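Local coordinates for FixK2 protein (PDB 4I2O), which binds DNA and, as a member of the CRP/FNR superfamily, probably acts as a transcription factor in the control of nitrogen-fixation genes, at residues Phe85-Asp90 and Arg170-Ala175; Met178-Ser183 and Arg217-Arg222; Gln208-Phe213 and Arg224-Asn229. The protein carries 1 engineered substitution. All coordinates share one frame; numbering follows the deposited sequence.

Interaction 1 joins the two domains, while interactions 2 and 3 interleave within the DNA-binding domain. Interaction 1 ties the cyclic-nucleotide-binding-like barrel to helix 157-172. Interaction 2 touches it through L172, which packs on M178 and P181, and pairs strand 177-179 with strand 218-221, apolar on its buried face and cationic where it meets DNA. Interaction 3 shares that sheet, since strands 218-221 and 211-213 are neighbours, and sets a helix end against helix 224-228. All three are partly buried, and each combines apolar packing with an arginine, held by a carboxylate and a carbonyl in interaction 1, a DNA phosphate in interaction 2 and a single carbonyl in interaction 3.

Interaction 1: residues Phe85-Asp90 and Arg170-Ala175; sequences FHLPGD and RRLAVA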
# COMPACT_ATOMS: atom_id res chain seq x y z
N PHE A 85 2.10 4.02 11.41
CA PHE A 85 2.56 4.59 12.72
C PHE A 85 3.90 3.95 12.99
O PHE A 85 4.06 2.75 12.78
CB PHE A 85 1.62 4.17 13.79
CG PHE A 85 0.27 4.87 13.73
CD1 PHE A 85 0.21 6.28 13.91
CD2 PHE A 85 -0.90 4.16 13.48
CE1 PHE A 85 -1.01 6.95 13.85
CE2 PHE A 85 -2.16 4.84 13.49
CZ PHE A 85 -2.20 6.26 13.66
N HIS A 86 4.91 4.74 13.40
CA HIS A 86 6.25 4.17 13.70
C HIS A 86 6.46 4.33 15.18
O HIS A 86 6.22 5.40 15.75
CB HIS A 86 7.31 4.97 12.98
CG HIS A 86 6.99 5.14 11.52
ND1 HIS A 86 6.86 4.07 10.69
CD2 HIS A 86 6.75 6.24 10.77
CE1 HIS A 86 6.63 4.50 9.45
NE2 HIS A 86 6.51 5.81 9.49
N LEU A 87 6.78 3.21 15.82
CA LEU A 87 6.76 3.10 17.28
C LEU A 87 8.22 2.77 17.67
O LEU A 87 9.06 2.58 16.80
CB LEU A 87 5.80 1.97 17.66
CG LEU A 87 4.35 2.21 17.25
CD1 LEU A 87 3.56 0.96 17.60
CD2 LEU A 87 3.75 3.46 17.99
N PRO A 88 8.56 2.72 18.97
CA PRO A 88 9.97 2.52 19.30
C PRO A 88 10.63 1.26 18.72
O PRO A 88 10.05 0.14 18.74
CB PRO A 88 9.96 2.47 20.84
CG PRO A 88 8.81 3.35 21.20
CD PRO A 88 7.75 3.10 20.13
N GLY A 89 11.82 1.48 18.18
CA GLY A 89 12.58 0.48 17.46
C GLY A 89 12.30 0.48 15.96
O GLY A 89 13.10 -0.05 15.18
N ASP A 90 11.19 1.06 15.53
CA ASP A 90 10.85 1.03 14.10
C ASP A 90 11.74 1.97 13.30
O ASP A 90 11.99 3.09 13.71
CB ASP A 90 9.40 1.48 13.86
CG ASP A 90 8.36 0.44 14.27
OD1 ASP A 90 8.70 -0.74 14.51
OD2 ASP A 90 7.16 0.81 14.32
N ARG A 170 0.00 -6.25 19.44
CA ARG A 170 1.24 -6.96 19.11
C ARG A 170 2.45 -6.05 19.21
O ARG A 170 3.54 -6.46 19.70
CB ARG A 170 1.09 -7.53 17.68
CG ARG A 170 2.32 -8.27 17.19
CD ARG A 170 2.03 -8.93 15.84
NE ARG A 170 1.37 -8.05 14.87
CZ ARG A 170 2.01 -7.12 14.15
NH1 ARG A 170 3.33 -6.92 14.33
NH2 ARG A 170 1.34 -6.40 13.25
N ARG A 171 2.32 -4.79 18.78
CA ARG A 171 3.49 -3.90 18.66
C ARG A 171 3.80 -3.12 19.92
O ARG A 171 4.94 -2.71 20.15
CB ARG A 171 3.25 -2.90 17.53
CG ARG A 171 3.28 -3.66 16.14
CD ARG A 171 2.90 -2.77 15.00
NE ARG A 171 3.91 -1.72 14.79
CZ ARG A 171 3.66 -0.62 14.08
NH1 ARG A 171 2.46 -0.43 13.53
NH2 ARG A 171 4.61 0.29 13.93
N LEU A 172 2.77 -2.85 20.72
CA LEU A 172 3.05 -1.98 21.88
C LEU A 172 2.52 -2.42 23.22
O LEU A 172 2.83 -1.76 24.24
CB LEU A 172 2.80 -0.49 21.59
CG LEU A 172 1.40 -0.08 21.21
CD1 LEU A 172 0.38 -0.33 22.34
CD2 LEU A 172 1.33 1.39 20.77
N ALA A 173 1.81 -3.55 23.31
CA ALA A 173 1.30 -3.89 24.67
C ALA A 173 2.45 -4.18 25.64
O ALA A 173 3.46 -4.81 25.27
CB ALA A 173 0.35 -5.08 24.66
N VAL A 174 2.25 -3.76 26.88
CA VAL A 174 3.19 -4.03 27.97
C VAL A 174 2.39 -4.70 29.08
O VAL A 174 1.41 -4.12 29.60
CB VAL A 174 3.74 -2.72 28.54
CG1 VAL A 174 4.69 -3.05 29.76
CG2 VAL A 174 4.52 -1.99 27.47
N ALA A 175 2.81 -5.90 29.48
CA ALA A 175 2.08 -6.68 30.48
C ALA A 175 0.58 -6.60 30.20
O ALA A 175 -0.22 -6.33 31.09
CB ALA A 175 2.41 -6.19 31.95
O HOH W 1 1.64 1.22 11.17
O HOH W 2 6.60 -1.84 15.77
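L87 lays its CD1 methyl over one face of the R171 guanidinium, offset toward the rim, and the two side chains cross at about a right angle. With CG beside the backbone N (chi1 -63°), the leucine also brings CD1 to 3.9 Å from L172 CD2, and thus one leucine methyl meets both the flat cation and the L172 side chain. R171 is long enough to span the gap, and its bend at chi3 (67°) turns the guanidinium edge toward the end of strand 80-86 and the turn after it. There one nitrogen does most of the work: NH2 donates to F85 O at 2.8 Å and forms a salt bridge with D90 OD2 at 2.6 Å. Both acceptors lie in the guanidinium plane. The carboxylate is nearly coplanar with the guanidinium and is met on its syn side, though the N-H to OD2 is bent, 141°.

D90 is itself positioned by the type II turn L87-D90: L87 N donates to D90 OD2 at 2.9 Å from above the carboxylate plane, while D90 N bonds to L87 O. G89 fits the positive phi of this turn. Two waters extend the network, one joining F85 N to R171 NH1 and the other D90 OD1 to R171 NE. E167 forms a further salt bridge with NH1, so acids on both sides of the interface probably stabilise the cation. The arrangement is an interdomain contact in this CRP/FNR-family protein, joining the turn after strand 80-86 of the cyclic-nucleotide-binding-type domain to helix 157-172.

Interaction 2: residues Met178-Ser183 and Arg217-Arg222; sequences MALPMS and RQIVLR. Engineered in segment 178-183: S183 (natural residue Cys). With nucleotides of chain C.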
# COMPACT_ATOMS: atom_id res chain seq x y z
N MET A 178 -2.16 -1.63 26.31
CA MET A 178 -1.68 -0.74 25.25
C MET A 178 -1.85 0.69 25.70
O MET A 178 -2.98 1.13 25.97
CB MET A 178 -2.61 -0.91 24.01
CG MET A 178 -2.84 -2.31 23.72
SD MET A 178 -3.56 -2.43 22.08
CE MET A 178 -5.30 -2.31 22.46
N ALA A 179 -0.77 1.44 25.73
CA ALA A 179 -0.87 2.87 25.96
C ALA A 179 -0.74 3.48 24.59
O ALA A 179 0.37 3.53 23.99
CB ALA A 179 0.24 3.36 26.90
N LEU A 180 -1.86 3.89 24.01
CA LEU A 180 -1.86 4.29 22.61
C LEU A 180 -1.38 5.72 22.58
O LEU A 180 -1.78 6.53 23.46
CB LEU A 180 -3.31 4.27 22.09
CG LEU A 180 -3.86 2.87 21.80
CD1 LEU A 180 -5.32 3.05 21.30
CD2 LEU A 180 -2.99 2.05 20.83
N PRO A 181 -0.47 6.04 21.66
CA PRO A 181 0.05 7.43 21.74
C PRO A 181 -0.77 8.42 20.93
O PRO A 181 -0.54 9.64 21.14
CB PRO A 181 1.44 7.34 21.10
CG PRO A 181 1.27 6.16 20.05
CD PRO A 181 0.41 5.15 20.86
N MET A 182 -1.67 7.97 20.05
CA MET A 182 -2.34 8.84 19.12
C MET A 182 -3.86 9.05 19.44
O MET A 182 -4.50 8.23 20.16
CB MET A 182 -2.15 8.24 17.68
CG MET A 182 -3.07 7.04 17.39
SD MET A 182 -2.73 5.52 18.26
CE MET A 182 -1.28 4.82 17.44
N SER A 183 -4.39 10.14 18.88
CA SER A 183 -5.76 10.56 19.04
C SER A 183 -6.70 9.71 18.21
O SER A 183 -6.27 8.95 17.34
CB SER A 183 -5.90 12.01 18.54
OG SER A 183 -5.65 12.01 17.13
N ARG A 217 -7.03 6.27 26.05
CA ARG A 217 -5.94 5.73 25.22
C ARG A 217 -5.17 4.63 25.95
O ARG A 217 -4.13 4.21 25.47
CB ARG A 217 -4.93 6.83 24.87
CG ARG A 217 -5.54 7.98 24.07
CD ARG A 217 -4.48 9.01 23.68
NE ARG A 217 -5.08 10.22 23.09
CZ ARG A 217 -4.36 11.26 22.64
NH1 ARG A 217 -3.04 11.25 22.76
NH2 ARG A 217 -4.95 12.35 22.11
N GLN A 218 -5.68 4.18 27.10
CA GLN A 218 -5.05 3.06 27.80
C GLN A 218 -6.00 1.89 27.70
O GLN A 218 -7.02 1.88 28.33
CB GLN A 218 -4.83 3.40 29.25
CG GLN A 218 -3.97 4.62 29.38
CD GLN A 218 -2.54 4.25 29.30
OE1 GLN A 218 -2.17 3.06 29.42
NE2 GLN A 218 -1.70 5.25 29.08
N ILE A 219 -5.68 0.91 26.87
CA ILE A 219 -6.68 -0.10 26.50
C ILE A 219 -6.13 -1.47 26.82
O ILE A 219 -4.95 -1.72 26.59
CB ILE A 219 -7.04 -0.02 25.01
CG1 ILE A 219 -7.82 1.26 24.72
CG2 ILE A 219 -7.80 -1.23 24.60
CD1 ILE A 219 -8.18 1.51 23.24
N VAL A 220 -6.96 -2.35 27.39
CA VAL A 220 -6.49 -3.70 27.76
C VAL A 220 -7.41 -4.60 26.98
O VAL A 220 -8.64 -4.55 27.17
CB VAL A 220 -6.64 -4.00 29.27
CG1 VAL A 220 -6.35 -5.46 29.55
CG2 VAL A 220 -5.64 -3.24 30.10
N LEU A 221 -6.87 -5.41 26.07
CA LEU A 221 -7.72 -6.39 25.37
C LEU A 221 -8.02 -7.54 26.31
O LEU A 221 -7.11 -8.20 26.83
CB LEU A 221 -7.03 -6.94 24.12
CG LEU A 221 -6.63 -5.89 23.12
CD1 LEU A 221 -6.05 -6.64 21.88
CD2 LEU A 221 -7.91 -5.09 22.73
N ARG A 222 -9.30 -7.79 26.53
CA ARG A 222 -9.72 -8.85 27.45
C ARG A 222 -9.93 -10.21 26.79
O ARG A 222 -9.87 -11.26 27.47
CB ARG A 222 -11.01 -8.46 28.18
CG ARG A 222 -10.93 -7.10 28.86
CD ARG A 222 -11.65 -7.11 30.18
NE ARG A 222 -11.49 -5.85 30.88
CZ ARG A 222 -10.41 -5.51 31.58
NH1 ARG A 222 -9.39 -6.35 31.67
NH2 ARG A 222 -10.36 -4.33 32.19
P DA C 7 -8.67 11.54 21.80
OP1 DA C 7 -7.67 10.53 22.21
OP2 DA C 7 -8.89 11.86 20.34
O5' DA C 7 -10.10 11.20 22.37
C5' DA C 7 -10.27 10.92 23.85
C4' DA C 7 -11.77 10.69 24.07
O4' DA C 7 -12.44 11.97 23.98
C3' DA C 7 -12.43 9.75 23.08
O3' DA C 7 -12.83 8.63 23.92
C2' DA C 7 -13.64 10.55 22.50
C1' DA C 7 -13.75 11.70 23.55
N9 DA C 7 -14.20 12.94 22.92
C8 DA C 7 -13.60 13.63 21.90
N7 DA C 7 -14.23 14.75 21.54
C5 DA C 7 -15.31 14.82 22.44
C6 DA C 7 -16.34 15.74 22.58
N6 DA C 7 -16.37 16.82 21.78
N1 DA C 7 -17.27 15.55 23.59
C2 DA C 7 -17.11 14.41 24.32
N3 DA C 7 -16.14 13.44 24.22
C4 DA C 7 -15.29 13.72 23.29
O HOH W 3 -1.27 12.48 20.90
O HOH W 4 -0.89 9.98 24.18
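L180 N gives a nearly straight bond to R217 O at 2.7 Å, and M178 and I219 bond to each other through their backbones in both directions. This is the small antiparallel sheet of a winged helix-turn-helix domain: strand 177-179 pairs with strand 218-221 of the wing hairpin, and a basic residue just before the strand meets the DNA backbone. R217 NE donates to the phosphate oxygen OP1 of DA7 of chain C at 2.8 Å, and its NH2 adds a weak bond to the same oxygen; NH2 also makes a weak hydrogen bond to a further phosphate of the DNA. The side chain runs extended from CG to NE (chi3 -171°), long enough to reach the phosphate, and M182 O and S183 N lie over one guanidinium face. Two waters each bridge NH1 to P181 O.

A179 and Q218 form the non-hydrogen-bonded pair, and A179 CB lies against the Q218 side chain. The engineered S183 stands at the N-cap of helix 184-191, its OG bonded to D186 N, while its CB approaches OP2 of DA7 of chain C.

M178 and I219 point to the same face of the sheet; M178 packs on L165 and L172 of helix 157-172, and I219 on L211 and F213. The flexible thioether of M178, bent at chi3 (-89°), can thread between branched neighbours: its CE touches L221 CD2, and L180 CD1 meets I219 CD1. Tightest of these is M178 CE against I219 CG2, at 3.5 Å.

Interaction 3: residues Gln208-Phe213 and Arg224-Asn229; sequences QGILGF and RQRLHN
A Schellman motif ends helix 195-207 of the helix-turn-helix domain, and helix 224-228 packs against the residues that follow it. G209 takes the positive phi (89°) of the motif, a conformation to which glycine is well suited. The carbonyl just before it, Q208 O, accepts two bonds from R226, end-on: NH2 at 3.1 Å and NH1 at 3.2 Å. The oxygen lies close to the guanidinium plane, yet the nitrogens come from one face of the carbonyl plane, NH1 tilted from it and NH2 above it.

R226 reaches this point through a bend at chi3 (73°), which brings its flat group beneath I210. The isoleucine lays CG1 over the centre of the guanidinium, 3.5 Å from R226 CZ, with CD1 alongside. Its other branch, CG2, meets L227 CD1 at 3.8 Å, so the beta-branched residue serves the polar and the apolar halves of the contact at once. L227, its CG anti to the backbone N (chi1 -166°), continues inward against L205 and against A162, L165 and L166 of helix 157-172.

A cation donating twice to a carbonyl at the C-terminal end of a helix suits the negative end of the helix dipole, which probably favours the arginine's charge. With an alkyl group over its face and the carbonyl at its edge, the guanidinium is restrained both in tilt and in rotation.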
# COMPACT_ATOMS: atom_id res chain seq x y z
N GLN A 208 -19.31 -4.88 25.20
CA GLN A 208 -19.37 -6.34 25.03
C GLN A 208 -18.34 -7.10 25.88
O GLN A 208 -18.35 -8.33 25.89
CB GLN A 208 -19.14 -6.71 23.56
CG GLN A 208 -20.39 -6.62 22.67
CD GLN A 208 -20.01 -6.46 21.21
OE1 GLN A 208 -20.52 -5.58 20.53
NE2 GLN A 208 -19.11 -7.32 20.72
N GLY A 209 -17.44 -6.38 26.57
CA GLY A 209 -16.48 -7.04 27.44
C GLY A 209 -15.19 -7.42 26.70
O GLY A 209 -14.32 -8.10 27.26
N ILE A 210 -15.06 -6.98 25.46
CA ILE A 210 -13.85 -7.29 24.70
C ILE A 210 -12.61 -6.49 25.05
O ILE A 210 -11.49 -7.03 24.99
CB ILE A 210 -14.14 -7.35 23.18
CG1 ILE A 210 -15.14 -8.46 22.93
CG2 ILE A 210 -12.83 -7.59 22.37
CD1 ILE A 210 -15.69 -8.43 21.46
N LEU A 211 -12.76 -5.24 25.47
CA LEU A 211 -11.61 -4.49 25.93
C LEU A 211 -11.97 -3.76 27.20
O LEU A 211 -13.14 -3.60 27.52
CB LEU A 211 -11.15 -3.51 24.88
CG LEU A 211 -12.11 -2.50 24.28
CD1 LEU A 211 -12.19 -1.20 25.11
CD2 LEU A 211 -11.65 -2.20 22.87
N GLY A 212 -10.94 -3.30 27.89
CA GLY A 212 -11.11 -2.54 29.12
C GLY A 212 -10.48 -1.19 28.82
O GLY A 212 -9.53 -1.13 28.02
N PHE A 213 -10.92 -0.12 29.51
CA PHE A 213 -10.28 1.20 29.40
C PHE A 213 -9.77 1.64 30.75
O PHE A 213 -10.37 1.35 31.79
CB PHE A 213 -11.28 2.29 28.98
CG PHE A 213 -11.67 2.26 27.52
CD1 PHE A 213 -10.75 2.60 26.56
CD2 PHE A 213 -12.97 2.00 27.16
CE1 PHE A 213 -11.12 2.61 25.20
CE2 PHE A 213 -13.35 2.02 25.84
CZ PHE A 213 -12.40 2.32 24.86
N ARG A 224 -8.62 -11.62 23.03
CA ARG A 224 -8.07 -11.39 21.70
C ARG A 224 -8.77 -12.29 20.69
O ARG A 224 -8.95 -11.89 19.55
CB ARG A 224 -6.54 -11.61 21.68
CG ARG A 224 -5.79 -10.62 22.60
CD ARG A 224 -4.29 -10.96 22.76
NE ARG A 224 -3.59 -9.88 23.44
CZ ARG A 224 -3.71 -9.61 24.74
NH1 ARG A 224 -4.51 -10.37 25.49
NH2 ARG A 224 -3.05 -8.59 25.30
N GLN A 225 -9.16 -13.48 21.09
CA GLN A 225 -9.85 -14.38 20.15
C GLN A 225 -11.16 -13.77 19.66
O GLN A 225 -11.44 -13.77 18.43
CB GLN A 225 -10.11 -15.75 20.78
CG GLN A 225 -10.61 -16.82 19.79
CD GLN A 225 -9.69 -16.97 18.59
OE1 GLN A 225 -8.49 -17.29 18.74
NE2 GLN A 225 -10.23 -16.72 17.40
N ARG A 226 -11.96 -13.24 20.58
CA ARG A 226 -13.21 -12.62 20.14
C ARG A 226 -12.96 -11.46 19.21
O ARG A 226 -13.72 -11.22 18.28
CB ARG A 226 -14.05 -12.15 21.32
CG ARG A 226 -14.87 -13.26 21.96
CD ARG A 226 -15.60 -12.79 23.22
NE ARG A 226 -16.73 -11.92 22.94
CZ ARG A 226 -17.23 -11.06 23.82
NH1 ARG A 226 -16.67 -10.95 25.03
NH2 ARG A 226 -18.26 -10.30 23.48
N LEU A 227 -11.90 -10.71 19.47
CA LEU A 227 -11.59 -9.57 18.62
C LEU A 227 -11.06 -10.03 17.26
O LEU A 227 -11.36 -9.40 16.23
CB LEU A 227 -10.56 -8.63 19.32
CG LEU A 227 -10.32 -7.23 18.80
CD1 LEU A 227 -11.60 -6.40 18.93
CD2 LEU A 227 -9.15 -6.58 19.56
N HIS A 228 -10.26 -11.10 17.25
CA HIS A 228 -9.78 -11.67 15.99
C HIS A 228 -11.00 -12.11 15.18
O HIS A 228 -11.01 -12.00 13.95
CB HIS A 228 -9.00 -12.95 16.25
CG HIS A 228 -7.59 -12.92 15.75
ND1 HIS A 228 -7.27 -13.04 14.42
CD2 HIS A 228 -6.41 -12.82 16.43
CE1 HIS A 228 -5.95 -13.00 14.29
NE2 HIS A 228 -5.41 -12.86 15.49
N ASN A 229 -12.02 -12.65 15.84
CA ASN A 229 -13.23 -13.07 15.07
C ASN A 229 -14.02 -11.94 14.41
O ASN A 229 -14.93 -12.22 13.61
CB ASN A 229 -14.23 -13.83 15.93
CG ASN A 229 -13.67 -15.10 16.47
OD1 ASN A 229 -12.66 -15.60 15.97
ND2 ASN A 229 -14.28 -15.60 17.54